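Local coordinates for putative nucleoside-diphosphate-sugar epimerase (Staphylococcus aureus subsp. aureus, PDB 3E48), which is of unconfirmed function but probably binds NAD(P)(H) and may act as a nucleoside-diphosphate-sugar epimerase, at residues B[111-116]-B[252-257]; B[104-109]-B[140-145]; B[6-11]-B[30-35]; B[66-71]-B[98-103]; B[156-161]-B[216-221]. All coordinates share one frame; numbering follows the deposited sequence.

Contact 1: residues B[111-116]-B[252-257]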
# COMPACT_ATOMS: atom_id res chain seq x y z
N HIS B 111 -6.55 1.68 1.10
CA HIS B 111 -6.24 0.64 2.07
C HIS B 111 -7.24 -0.52 2.07
O HIS B 111 -6.89 -1.64 2.44
CB HIS B 111 -6.17 1.23 3.49
CG HIS B 111 -7.49 1.70 4.01
ND1 HIS B 111 -8.00 2.95 3.75
CD2 HIS B 111 -8.41 1.07 4.78
CE1 HIS B 111 -9.18 3.08 4.33
NE2 HIS B 111 -9.45 1.95 4.96
N ASN B 112 -8.47 -0.23 1.65
CA ASN B 112 -9.51 -1.25 1.60
C ASN B 112 -9.98 -1.58 0.18
O ASN B 112 -11.11 -2.03 -0.02
CB ASN B 112 -10.71 -0.82 2.46
CG ASN B 112 -11.39 0.43 1.94
OD1 ASN B 112 -10.79 1.23 1.23
ND2 ASN B 112 -12.66 0.61 2.31
N ASN B 113 -9.12 -1.35 -0.80
CA ASN B 113 -9.49 -1.65 -2.18
C ASN B 113 -9.19 -3.12 -2.46
O ASN B 113 -8.05 -3.56 -2.33
CB ASN B 113 -8.72 -0.75 -3.15
CG ASN B 113 -9.28 -0.81 -4.55
OD1 ASN B 113 -9.33 -1.87 -5.16
ND2 ASN B 113 -9.72 0.34 -5.07
N PRO B 114 -10.22 -3.89 -2.85
CA PRO B 114 -10.12 -5.32 -3.15
C PRO B 114 -9.39 -5.70 -4.44
O PRO B 114 -9.14 -6.88 -4.69
CB PRO B 114 -11.58 -5.77 -3.17
CG PRO B 114 -12.26 -4.58 -3.75
CD PRO B 114 -11.61 -3.43 -3.01
N PHE B 115 -9.07 -4.70 -5.27
CA PHE B 115 -8.35 -4.96 -6.51
C PHE B 115 -7.06 -5.70 -6.17
O PHE B 115 -6.29 -5.25 -5.32
CB PHE B 115 -8.04 -3.64 -7.23
CG PHE B 115 -7.27 -3.82 -8.52
CD1 PHE B 115 -7.66 -4.79 -9.43
CD2 PHE B 115 -6.16 -3.03 -8.81
CE1 PHE B 115 -6.96 -4.98 -10.63
CE2 PHE B 115 -5.45 -3.20 -10.00
CZ PHE B 115 -5.85 -4.18 -10.91
N HIS B 116 -6.82 -6.82 -6.85
CA HIS B 116 -5.64 -7.65 -6.60
C HIS B 116 -4.30 -6.94 -6.64
O HIS B 116 -3.36 -7.38 -5.99
CB HIS B 116 -5.61 -8.81 -7.59
CG HIS B 116 -6.52 -9.94 -7.21
ND1 HIS B 116 -7.65 -9.77 -6.45
CD2 HIS B 116 -6.48 -11.26 -7.53
CE1 HIS B 116 -8.27 -10.94 -6.31
NE2 HIS B 116 -7.58 -11.85 -6.96
N ARG B 252 -18.04 -1.28 -4.89
CA ARG B 252 -17.93 -0.68 -3.56
C ARG B 252 -17.79 0.84 -3.61
O ARG B 252 -17.62 1.48 -2.58
CB ARG B 252 -16.74 -1.28 -2.82
CG ARG B 252 -16.85 -2.78 -2.62
CD ARG B 252 -15.73 -3.28 -1.75
NE ARG B 252 -15.80 -4.73 -1.55
CZ ARG B 252 -14.93 -5.42 -0.83
NH1 ARG B 252 -13.92 -4.80 -0.24
NH2 ARG B 252 -15.07 -6.73 -0.70
N GLY B 253 -17.86 1.40 -4.82
CA GLY B 253 -17.75 2.83 -4.98
C GLY B 253 -16.36 3.40 -4.82
O GLY B 253 -16.19 4.61 -4.65
N LEU B 254 -15.35 2.53 -4.88
CA LEU B 254 -13.96 2.96 -4.72
C LEU B 254 -13.30 3.46 -6.01
O LEU B 254 -12.16 3.92 -5.98
CB LEU B 254 -13.12 1.82 -4.14
CG LEU B 254 -13.53 1.32 -2.75
CD1 LEU B 254 -12.80 0.03 -2.42
CD2 LEU B 254 -13.23 2.40 -1.72
N LEU B 255 -14.01 3.37 -7.13
CA LEU B 255 -13.46 3.81 -8.41
C LEU B 255 -14.10 5.10 -8.93
O LEU B 255 -13.81 5.54 -10.05
CB LEU B 255 -13.60 2.70 -9.46
CG LEU B 255 -12.97 1.35 -9.09
CD1 LEU B 255 -13.00 0.40 -10.28
CD2 LEU B 255 -11.53 1.58 -8.64
N ASP B 256 -14.96 5.71 -8.13
CA ASP B 256 -15.60 6.96 -8.52
C ASP B 256 -14.75 8.08 -7.94
O ASP B 256 -15.13 8.74 -6.97
CB ASP B 256 -17.04 7.03 -7.99
CG ASP B 256 -17.77 8.31 -8.40
OD1 ASP B 256 -17.30 9.01 -9.32
OD2 ASP B 256 -18.82 8.61 -7.79
N GLN B 257 -13.57 8.26 -8.53
CA GLN B 257 -12.61 9.26 -8.08
C GLN B 257 -12.39 10.31 -9.15
O GLN B 257 -12.12 9.99 -10.31
CB GLN B 257 -11.27 8.60 -7.78
CG GLN B 257 -11.34 7.48 -6.76
CD GLN B 257 -9.97 6.87 -6.57
OE1 GLN B 257 -9.00 7.58 -6.31
NE2 GLN B 257 -9.89 5.55 -6.68
O HOH W 1 -13.82 -2.20 0.69

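Contact 2: residues B[104-109]-B[140-145]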
# COMPACT_ATOMS: atom_id res chain seq x y z
N ILE B 104 3.91 6.37 -12.43
CA ILE B 104 2.56 6.28 -12.97
C ILE B 104 1.79 5.13 -12.31
O ILE B 104 1.93 3.98 -12.71
CB ILE B 104 2.58 6.03 -14.49
CG1 ILE B 104 3.44 7.09 -15.18
CG2 ILE B 104 1.15 6.04 -15.03
CD1 ILE B 104 2.97 8.51 -14.98
N GLY B 105 0.99 5.46 -11.30
CA GLY B 105 0.23 4.44 -10.60
C GLY B 105 -1.24 4.41 -10.93
O GLY B 105 -1.78 5.35 -11.51
N TYR B 106 -1.91 3.32 -10.55
CA TYR B 106 -3.34 3.14 -10.80
C TYR B 106 -4.14 3.62 -9.59
O TYR B 106 -3.71 3.46 -8.45
CB TYR B 106 -3.61 1.66 -11.07
CG TYR B 106 -4.99 1.35 -11.60
CD1 TYR B 106 -5.54 2.10 -12.64
CD2 TYR B 106 -5.72 0.28 -11.09
CE1 TYR B 106 -6.79 1.79 -13.17
CE2 TYR B 106 -6.97 -0.04 -11.61
CZ TYR B 106 -7.50 0.72 -12.65
OH TYR B 106 -8.74 0.40 -13.16
N TYR B 107 -5.33 4.19 -9.84
CA TYR B 107 -6.15 4.73 -8.75
C TYR B 107 -6.84 3.73 -7.81
O TYR B 107 -7.43 4.14 -6.81
CB TYR B 107 -7.19 5.72 -9.29
CG TYR B 107 -8.38 5.16 -10.05
CD1 TYR B 107 -9.56 5.90 -10.17
CD2 TYR B 107 -8.34 3.92 -10.69
CE1 TYR B 107 -10.65 5.44 -10.90
CE2 TYR B 107 -9.43 3.44 -11.43
CZ TYR B 107 -10.59 4.21 -11.53
OH TYR B 107 -11.67 3.75 -12.25
N ALA B 108 -6.77 2.44 -8.11
CA ALA B 108 -7.40 1.42 -7.26
C ALA B 108 -6.35 1.03 -6.22
O ALA B 108 -5.82 -0.08 -6.24
CB ALA B 108 -7.80 0.21 -8.09
N ASP B 109 -6.08 1.96 -5.31
CA ASP B 109 -5.03 1.75 -4.31
C ASP B 109 -5.35 2.10 -2.86
O ASP B 109 -4.43 2.25 -2.06
CB ASP B 109 -3.79 2.54 -4.75
CG ASP B 109 -4.02 4.04 -4.77
OD1 ASP B 109 -5.14 4.50 -4.46
OD2 ASP B 109 -3.06 4.78 -5.09
N MSE B 140 -3.74 7.24 -12.15
CA MSE B 140 -4.62 7.31 -13.30
C MSE B 140 -5.91 6.52 -13.10
O MSE B 140 -5.93 5.53 -12.37
CB MSE B 140 -3.89 6.81 -14.55
CG MSE B 140 -3.55 5.33 -14.53
SE MSE B 140 -2.39 4.79 -16.00
CE MSE B 140 -1.27 3.57 -15.01
N ALA B 141 -6.97 6.98 -13.76
CA ALA B 141 -8.27 6.31 -13.69
C ALA B 141 -8.24 5.14 -14.68
O ALA B 141 -7.19 4.85 -15.25
CB ALA B 141 -9.39 7.29 -14.04
N MSE B 142 -9.38 4.47 -14.89
CA MSE B 142 -9.45 3.31 -15.78
C MSE B 142 -9.43 3.64 -17.28
O MSE B 142 -10.17 4.50 -17.75
CB MSE B 142 -10.70 2.49 -15.45
CG MSE B 142 -10.75 1.12 -16.12
SE MSE B 142 -12.35 0.11 -15.69
CE MSE B 142 -12.04 -0.20 -13.80
N TYR B 143 -8.59 2.94 -18.04
CA TYR B 143 -8.51 3.17 -19.49
C TYR B 143 -9.83 2.97 -20.22
O TYR B 143 -10.52 1.98 -20.00
CB TYR B 143 -7.49 2.24 -20.15
CG TYR B 143 -6.08 2.30 -19.63
CD1 TYR B 143 -5.40 3.51 -19.53
CD2 TYR B 143 -5.40 1.13 -19.31
CE1 TYR B 143 -4.07 3.56 -19.12
CE2 TYR B 143 -4.07 1.16 -18.90
CZ TYR B 143 -3.42 2.38 -18.81
OH TYR B 143 -2.10 2.42 -18.42
N MSE B 144 -10.16 3.90 -21.12
CA MSE B 144 -11.37 3.77 -21.93
C MSE B 144 -11.06 2.88 -23.12
O MSE B 144 -11.92 2.16 -23.61
CB MSE B 144 -11.80 5.12 -22.50
CG MSE B 144 -12.58 6.02 -21.57
SE MSE B 144 -12.98 7.68 -22.47
CE MSE B 144 -13.66 8.63 -20.92
N ASP B 145 -9.81 2.95 -23.58
CA ASP B 145 -9.36 2.22 -24.76
C ASP B 145 -9.83 0.77 -24.94
O ASP B 145 -10.32 0.41 -26.01
CB ASP B 145 -7.83 2.32 -24.85
CG ASP B 145 -7.35 3.76 -24.85
OD1 ASP B 145 -7.55 4.45 -23.83
OD2 ASP B 145 -6.78 4.21 -25.86

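Contact 3: residues B[6-11]-B[30-35]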
# COMPACT_ATOMS: atom_id res chain seq x y z
N THR B 6 10.50 4.51 -18.88
CA THR B 6 10.60 3.05 -18.93
C THR B 6 9.29 2.47 -19.47
O THR B 6 8.23 3.07 -19.32
CB THR B 6 10.90 2.42 -17.54
OG1 THR B 6 9.78 2.61 -16.67
CG2 THR B 6 12.14 3.06 -16.92
N GLY B 7 9.38 1.29 -20.09
CA GLY B 7 8.20 0.65 -20.65
C GLY B 7 7.58 1.46 -21.77
O GLY B 7 6.37 1.40 -22.00
N ALA B 8 8.43 2.18 -22.49
CA ALA B 8 8.00 3.06 -23.58
C ALA B 8 7.26 2.41 -24.75
O ALA B 8 6.53 3.10 -25.46
CB ALA B 8 9.21 3.82 -24.11
N THR B 9 7.45 1.11 -24.97
CA THR B 9 6.79 0.44 -26.09
C THR B 9 5.42 -0.13 -25.72
O THR B 9 4.73 -0.70 -26.56
CB THR B 9 7.68 -0.68 -26.70
OG1 THR B 9 8.13 -1.56 -25.67
CG2 THR B 9 8.89 -0.07 -27.40
N GLY B 10 5.03 0.03 -24.46
CA GLY B 10 3.73 -0.46 -24.03
C GLY B 10 2.63 0.44 -24.57
O GLY B 10 2.92 1.45 -25.22
N HIS B 11 1.38 0.10 -24.31
CA HIS B 11 0.27 0.92 -24.81
C HIS B 11 0.37 2.36 -24.34
O HIS B 11 0.38 3.28 -25.15
CB HIS B 11 -1.07 0.33 -24.37
CG HIS B 11 -1.40 -0.96 -25.04
ND1 HIS B 11 -1.47 -1.09 -26.41
CD2 HIS B 11 -1.70 -2.18 -24.54
CE1 HIS B 11 -1.79 -2.33 -26.72
NE2 HIS B 11 -1.94 -3.02 -25.60
N ILE B 30 14.55 6.16 -23.64
CA ILE B 30 13.55 5.16 -23.31
C ILE B 30 14.25 3.88 -22.89
O ILE B 30 15.35 3.57 -23.36
CB ILE B 30 12.61 4.85 -24.51
CG1 ILE B 30 13.40 4.24 -25.66
CG2 ILE B 30 11.89 6.12 -24.93
CD1 ILE B 30 12.53 3.83 -26.84
N GLY B 31 13.61 3.15 -21.98
CA GLY B 31 14.16 1.90 -21.48
C GLY B 31 13.17 0.80 -21.79
O GLY B 31 12.08 0.77 -21.23
N VAL B 32 13.55 -0.11 -22.69
CA VAL B 32 12.67 -1.20 -23.10
C VAL B 32 13.32 -2.58 -22.97
O VAL B 32 14.54 -2.71 -23.02
CB VAL B 32 12.24 -1.02 -24.55
CG1 VAL B 32 11.38 0.23 -24.69
CG2 VAL B 32 13.47 -0.91 -25.45
N ARG B 33 12.49 -3.60 -22.83
CA ARG B 33 12.99 -4.97 -22.71
C ARG B 33 13.44 -5.51 -24.06
O ARG B 33 14.44 -6.22 -24.15
CB ARG B 33 11.90 -5.87 -22.12
CG ARG B 33 10.59 -5.85 -22.88
CD ARG B 33 9.50 -6.63 -22.16
NE ARG B 33 9.82 -8.05 -21.99
CZ ARG B 33 10.47 -8.55 -20.95
NH1 ARG B 33 10.73 -9.86 -20.89
NH2 ARG B 33 10.85 -7.76 -19.95
N ASN B 34 12.71 -5.16 -25.12
CA ASN B 34 13.04 -5.60 -26.47
C ASN B 34 13.19 -4.40 -27.41
O ASN B 34 12.20 -3.84 -27.88
CB ASN B 34 11.95 -6.54 -27.00
CG ASN B 34 11.92 -7.87 -26.29
OD1 ASN B 34 11.63 -7.95 -25.09
ND2 ASN B 34 12.24 -8.94 -27.02
N VAL B 35 14.43 -4.03 -27.67
CA VAL B 35 14.73 -2.90 -28.54
C VAL B 35 14.21 -3.10 -29.96
O VAL B 35 13.98 -2.14 -30.70
CB VAL B 35 16.25 -2.63 -28.60
CG1 VAL B 35 16.53 -1.38 -29.42
CG2 VAL B 35 16.80 -2.48 -27.20

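Contact 4: residues B[66-71]-B[98-103]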
# COMPACT_ATOMS: atom_id res chain seq x y z
N MSE B 66 20.99 9.54 -16.04
CA MSE B 66 19.63 10.07 -16.11
C MSE B 66 19.31 10.97 -14.92
O MSE B 66 19.83 10.77 -13.83
CB MSE B 66 18.62 8.93 -16.18
CG MSE B 66 18.81 7.98 -17.35
SE MSE B 66 18.47 8.87 -19.05
CE MSE B 66 20.24 9.20 -19.50
N ASP B 67 18.44 11.95 -15.15
CA ASP B 67 18.07 12.90 -14.11
C ASP B 67 16.64 12.70 -13.63
O ASP B 67 16.34 12.87 -12.44
CB ASP B 67 18.25 14.32 -14.63
CG ASP B 67 19.71 14.63 -14.92
OD1 ASP B 67 20.04 14.98 -16.07
OD2 ASP B 67 20.51 14.51 -13.97
N THR B 68 15.77 12.34 -14.56
CA THR B 68 14.37 12.12 -14.25
C THR B 68 13.92 10.84 -14.91
O THR B 68 14.11 10.65 -16.12
CB THR B 68 13.51 13.29 -14.77
OG1 THR B 68 13.94 14.50 -14.14
CG2 THR B 68 12.04 13.06 -14.45
N VAL B 69 13.34 9.95 -14.11
CA VAL B 69 12.84 8.68 -14.59
C VAL B 69 11.32 8.68 -14.47
O VAL B 69 10.77 8.98 -13.41
CB VAL B 69 13.40 7.49 -13.77
CG1 VAL B 69 12.68 6.20 -14.14
CG2 VAL B 69 14.90 7.35 -14.02
N VAL B 70 10.66 8.39 -15.59
CA VAL B 70 9.20 8.30 -15.64
C VAL B 70 9.00 6.79 -15.72
O VAL B 70 9.34 6.16 -16.72
CB VAL B 70 8.64 9.00 -16.89
CG1 VAL B 70 7.11 8.96 -16.87
CG2 VAL B 70 9.14 10.44 -16.95
N PHE B 71 8.47 6.23 -14.64
CA PHE B 71 8.27 4.78 -14.51
C PHE B 71 6.85 4.30 -14.75
O PHE B 71 5.92 4.76 -14.10
CB PHE B 71 8.70 4.35 -13.10
CG PHE B 71 8.75 2.86 -12.91
CD1 PHE B 71 9.85 2.14 -13.35
CD2 PHE B 71 7.70 2.19 -12.28
CE1 PHE B 71 9.91 0.76 -13.18
CE2 PHE B 71 7.75 0.80 -12.11
CZ PHE B 71 8.86 0.08 -12.56
N VAL B 98 19.80 9.30 -9.93
CA VAL B 98 18.61 9.89 -10.52
C VAL B 98 18.01 10.82 -9.46
O VAL B 98 17.80 10.42 -8.32
CB VAL B 98 17.59 8.79 -10.89
CG1 VAL B 98 16.30 9.42 -11.41
CG2 VAL B 98 18.20 7.86 -11.94
N ALA B 99 17.75 12.07 -9.85
CA ALA B 99 17.24 13.08 -8.93
C ALA B 99 15.73 13.13 -8.75
O ALA B 99 15.25 13.65 -7.75
CB ALA B 99 17.74 14.45 -9.36
N HIS B 100 14.98 12.61 -9.71
CA HIS B 100 13.54 12.66 -9.60
C HIS B 100 12.87 11.50 -10.29
O HIS B 100 13.31 11.05 -11.35
CB HIS B 100 13.03 13.99 -10.18
CG HIS B 100 11.65 14.35 -9.72
ND1 HIS B 100 10.51 13.84 -10.30
CD2 HIS B 100 11.23 15.13 -8.69
CE1 HIS B 100 9.45 14.29 -9.66
NE2 HIS B 100 9.86 15.07 -8.68
N ILE B 101 11.79 11.00 -9.69
CA ILE B 101 11.04 9.89 -10.25
C ILE B 101 9.58 10.28 -10.40
O ILE B 101 8.96 10.77 -9.47
CB ILE B 101 11.10 8.63 -9.33
CG1 ILE B 101 12.52 8.06 -9.30
CG2 ILE B 101 10.10 7.59 -9.83
CD1 ILE B 101 12.73 6.97 -8.25
N ILE B 102 9.04 10.08 -11.60
CA ILE B 102 7.63 10.35 -11.85
C ILE B 102 7.06 8.94 -11.96
O ILE B 102 7.38 8.21 -12.90
CB ILE B 102 7.41 11.13 -13.16
CG1 ILE B 102 8.09 12.51 -13.06
CG2 ILE B 102 5.91 11.29 -13.44
CD1 ILE B 102 8.03 13.35 -14.33
N PHE B 103 6.23 8.55 -11.00
CA PHE B 103 5.66 7.21 -10.97
C PHE B 103 4.21 7.20 -11.44
O PHE B 103 3.39 7.94 -10.91
CB PHE B 103 5.75 6.64 -9.55
CG PHE B 103 5.40 5.18 -9.44
CD1 PHE B 103 6.40 4.22 -9.41
CD2 PHE B 103 4.07 4.78 -9.37
CE1 PHE B 103 6.08 2.86 -9.31
CE2 PHE B 103 3.74 3.41 -9.27
CZ PHE B 103 4.75 2.46 -9.24

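Contact 5: residues B[156-161]-B[216-221]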
# COMPACT_ATOMS: atom_id res chain seq x y z
N ASN B 156 -22.56 -9.01 -29.21
CA ASN B 156 -23.01 -10.39 -29.34
C ASN B 156 -23.94 -10.78 -28.19
O ASN B 156 -25.01 -11.33 -28.41
CB ASN B 156 -21.81 -11.33 -29.38
CG ASN B 156 -22.21 -12.78 -29.30
OD1 ASN B 156 -23.09 -13.24 -30.04
ND2 ASN B 156 -21.57 -13.53 -28.41
N MSE B 157 -23.51 -10.49 -26.96
CA MSE B 157 -24.32 -10.82 -25.79
C MSE B 157 -25.46 -9.84 -25.60
O MSE B 157 -26.46 -10.15 -24.95
CB MSE B 157 -23.46 -10.78 -24.52
CG MSE B 157 -22.23 -11.67 -24.55
SE MSE B 157 -21.30 -11.59 -22.86
CE MSE B 157 -20.28 -9.97 -23.17
N HIS B 158 -25.31 -8.65 -26.18
CA HIS B 158 -26.29 -7.58 -26.07
C HIS B 158 -26.39 -7.19 -24.60
O HIS B 158 -27.42 -6.69 -24.14
CB HIS B 158 -27.67 -8.03 -26.58
CG HIS B 158 -27.69 -8.35 -28.04
ND1 HIS B 158 -27.16 -9.52 -28.55
CD2 HIS B 158 -28.15 -7.65 -29.11
CE1 HIS B 158 -27.31 -9.53 -29.87
NE2 HIS B 158 -27.90 -8.41 -30.23
N LYS B 159 -25.32 -7.43 -23.86
CA LYS B 159 -25.30 -7.12 -22.44
C LYS B 159 -23.91 -6.74 -21.92
O LYS B 159 -22.89 -7.25 -22.39
CB LYS B 159 -25.81 -8.32 -21.63
CG LYS B 159 -27.17 -8.84 -22.07
CD LYS B 159 -27.49 -10.18 -21.43
CE LYS B 159 -28.80 -10.75 -21.96
NZ LYS B 159 -29.09 -12.09 -21.38
N LEU B 160 -23.89 -5.82 -20.96
CA LEU B 160 -22.65 -5.39 -20.31
C LEU B 160 -22.68 -6.22 -19.03
O LEU B 160 -23.62 -6.10 -18.24
CB LEU B 160 -22.72 -3.90 -19.98
CG LEU B 160 -21.47 -3.30 -19.34
CD1 LEU B 160 -20.31 -3.34 -20.33
CD2 LEU B 160 -21.76 -1.86 -18.92
N ILE B 161 -21.67 -7.06 -18.83
CA ILE B 161 -21.65 -7.95 -17.67
C ILE B 161 -20.70 -7.63 -16.51
O ILE B 161 -20.59 -8.43 -15.57
CB ILE B 161 -21.38 -9.40 -18.11
CG1 ILE B 161 -19.99 -9.51 -18.74
CG2 ILE B 161 -22.45 -9.84 -19.11
CD1 ILE B 161 -19.61 -10.93 -19.13
N GLY B 216 -24.97 0.95 -32.14
CA GLY B 216 -26.18 0.89 -32.94
C GLY B 216 -26.99 -0.33 -32.57
O GLY B 216 -28.09 -0.55 -33.08
N THR B 217 -26.44 -1.13 -31.66
CA THR B 217 -27.11 -2.35 -31.20
C THR B 217 -27.49 -2.20 -29.73
O THR B 217 -26.85 -1.46 -28.99
CB THR B 217 -26.20 -3.58 -31.36
OG1 THR B 217 -25.06 -3.44 -30.50
CG2 THR B 217 -25.73 -3.71 -32.79
N GLU B 218 -28.55 -2.90 -29.31
CA GLU B 218 -29.00 -2.83 -27.93
C GLU B 218 -28.08 -3.59 -26.98
O GLU B 218 -27.82 -4.78 -27.17
CB GLU B 218 -30.43 -3.37 -27.81
CG GLU B 218 -30.64 -4.77 -28.38
CD GLU B 218 -30.69 -4.78 -29.90
OE1 GLU B 218 -31.57 -4.11 -30.47
OE2 GLU B 218 -29.84 -5.47 -30.51
N ILE B 219 -27.59 -2.89 -25.96
CA ILE B 219 -26.71 -3.48 -24.96
C ILE B 219 -27.20 -3.04 -23.58
O ILE B 219 -27.10 -1.87 -23.22
CB ILE B 219 -25.25 -3.01 -25.14
CG1 ILE B 219 -24.74 -3.40 -26.54
CG2 ILE B 219 -24.36 -3.64 -24.08
CD1 ILE B 219 -23.33 -2.93 -26.84
N LYS B 220 -27.74 -3.98 -22.82
CA LYS B 220 -28.25 -3.67 -21.49
C LYS B 220 -27.29 -4.15 -20.41
O LYS B 220 -26.54 -5.11 -20.62
CB LYS B 220 -29.63 -4.30 -21.30
CG LYS B 220 -30.67 -3.84 -22.30
CD LYS B 220 -32.04 -4.46 -22.02
CE LYS B 220 -33.06 -4.08 -23.09
NZ LYS B 220 -33.25 -2.60 -23.20
N TYR B 221 -27.31 -3.49 -19.27
CA TYR B 221 -26.44 -3.86 -18.16
C TYR B 221 -27.02 -5.03 -17.37
O TYR B 221 -27.97 -4.87 -16.61
CB TYR B 221 -26.22 -2.67 -17.23
CG TYR B 221 -25.39 -2.99 -16.00
CD1 TYR B 221 -24.17 -3.65 -16.12
CD2 TYR B 221 -25.81 -2.60 -14.73
CE1 TYR B 221 -23.38 -3.91 -15.00
CE2 TYR B 221 -25.02 -2.85 -13.61
CZ TYR B 221 -23.81 -3.50 -13.75
OH TYR B 221 -23.02 -3.73 -12.65

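Contact 1: residues B[111-116]-B[252-257]
Leu254 reaches across to 111-116 with one methyl, CD1, which touches CD of Pro114 at 3.7 Å and lies 3.6 Å from the carbonyl O of Asn112. Its CB runs beside the Asn113 amide, 3.8 Å from ND2. Arg252, stretched out from CG to NE, runs antiparallel to the Pro114 side chain, whose CG lies 3.8 Å over the guanidinium plane, displaced from its middle. No direct hydrogen bond joins the segments; instead one water donates to Asn112 O and accepts from Arg252 NH1, 2.8 Å from each. Further out, Asn113 turns its CG anti to the backbone N (chi1 -168°), and OD1 takes the N-H of Phe115 at 2.8 Å. Asn113 ND2 is held by Gln110 OE1, while Gln257 NE2 bonds to Leu254 O and to Tyr107 O. Pro114 also packs on Ser129 of the second subunit. The contact joins an Asx turn at Asn113 to residues on both sides of Gly253, the Schellman residue that ends helix 239-251.

Contact 2: residues B[104-109]-B[140-145]
With chi1 -169° Tyr106 swings its ring so that an edge faces Ala141 O, while chi1 74° in Tyr107 lays a ring face on Ala141 CA. That CA lies 3.5 Å above the centre of the Tyr107 ring, almost exactly on the normal, a CH-pi contact. Tyr106 OH is 3.4 Å from CE of selenomethionine Met142; this buried hydroxyl has no polar partner in the model. Met140, also selenomethionine, kinks at its last torsion and crosses Ile104 at about a right angle, its CE pressed tightly on Ile104 CG2 at 3.5 Å. One parallel bridge, Tyr106 with Met140, fixes the register: Met140 N donates to Gly105 O (2.8 Å), and Tyr107 N to Met140 O (2.9 Å). Strands 100-106 and 134-143, joined through helix 118-131, are the two parallel strands of a beta-alpha-beta unit. Helix 174-186 touches Ile104 and Met140, helix 239-251 packs on Tyr106 and Met142, and strand 168-172 lies against Tyr107 and Ala141.

Contact 3: residues B[6-11]-B[30-35]
Ala8, Val32 and Gly31 bury the most surface in this contact, in nearly equal shares, with Gly31 supplying the polar link. The Ala8 methyl nestles against Ile30, 3.6 Å from CB and equally close to CG2, and also approaches Val32 CG1 at 4.2 Å. That same CG1 meets Thr9, whose side chain crosses the valine at about a right angle: Thr9 CG2 lies 3.7 Å and Thr9 OG1 3.8 Å from Val32 CG1. A chi1 of -65° in Val32 sets CG1 opposite the carbonyl carbon, turning this branch to Ala8 and Thr9. Gly31 pairs with Thr6 in a single parallel bridge, and its carbonyl O accepts from Gly7 N at 3.0 Å. The CA of Thr6 adds a CA-H...O contact to the same oxygen at 3.6 Å. Beyond the bridge the chain leaves the strand at Gly7, which has positive phi (64°); a type I turn runs from Gly7 to Gly10, closed by Gly10 N to Gly7 O, and Gly10 occupies the N-cap position of helix 11-22. Ile30 and Val32 also touch Val48 of strand 47-50, and Thr6 OG1 bonds to Tyr53 OH. The run from Gly7 to Gly10 is consistent with the glycine-rich dinucleotide-binding loop of a Rossmann fold: one backbone bond secures its start, and small apolar groups seat the turn against the second strand.

Contact 4: residues B[66-71]-B[98-103]
Phe71 and Phe103 leave adjacent strands side by side with the same rotamer, CG anti to the backbone N (chi1 -171° and -170°). Their planes are 25° apart, but the displacement (centroids 5.6 Å apart) leaves little face overlap; CD2 of Phe71 meets CE1 of Phe103 at 3.4 Å. Val69, on the same face, sends CG2 across to Val98 CG1 at 3.6 Å, the two side chains crossing at about a right angle. On the other face Ile102 CD1 touches both Thr68 CG2 (4.0 Å) and Val70 CG2 (4.1 Å). A parallel ladder from Thr68-His100 to Phe71-Phe103 underlies this, and Ile102 N to Val69 O is its shortest bond at 2.7 Å. At the strand entry Asp67 O accepts from His100 N and, weakly, from Ala99 N. Strand 3-6 flanks 68-71 on its other edge. Helix 84-96 packs on Phe71, Val98 and Ile101, and helix 118-131 on both phenylalanines, while Trp191 meets the His100 ring on the face of Thr68.

Contact 5: residues B[156-161]-B[216-221]
Lys220 N donates to His158 O at 3.0 Å, and Leu160 N returns a bond to Lys220 O at 2.8 Å with an N-H...O angle of 158°. The two alternate as in a parallel pair, and CA-H...O contacts accompany them: Ile219 CA on His158 O and Lys159 CA on Lys220 O, the latter at 3.0 Å. Beside them the His158 ring and Glu218 carboxylate lie side by side, planes 26° apart. Glu218 OE2 lies at the ring edge, 3.1 Å from His158 CD2, while His158 ND1 bonds weakly back to Asn156 O. Together Lys159-Leu160 and Lys220-Tyr221 form a small two-stranded parallel sheet separate from the main Rossmann-type sheet. His158, with positive phi (63°), turns the chain out of helix 147-157 into strand 159-160. Packing is on the face of Leu160 and Tyr221: Leu160 CD2 touches Tyr221 CD1 at 4.1 Å, and Leu160 O lies 3.3 Å from the same CD1. Ile219 CG2, anti to the backbone N, reaches Leu160 N at 3.8 Å. Met204 and Leu207 of helix 204-215 pack on Leu160, and Tyr221 OH is bonded by Gly165 O and Tyr162 O.

Contacts 2, 3 and 4 all belong to the main sheet and are buried. Contacts 2 and 4 share strand 100-106, where Ile104 N probably bonds to Phe71 O, and Thr6 N probably bonds to Val70 O between contacts 3 and 4. Contact 4 is a full parallel ladder lined mostly by apolar side chains, whereas contacts 2 and 3 keep one bridge each, where strands run out into loops. Contact 1, partly buried and beside the second subunit, meets contact 2 through Gln257 and Tyr107 and trades backbone pairing for a water bridge and loop packing. Contact 5 is more exposed and charged, its centre about 43 Å from that of contact 4.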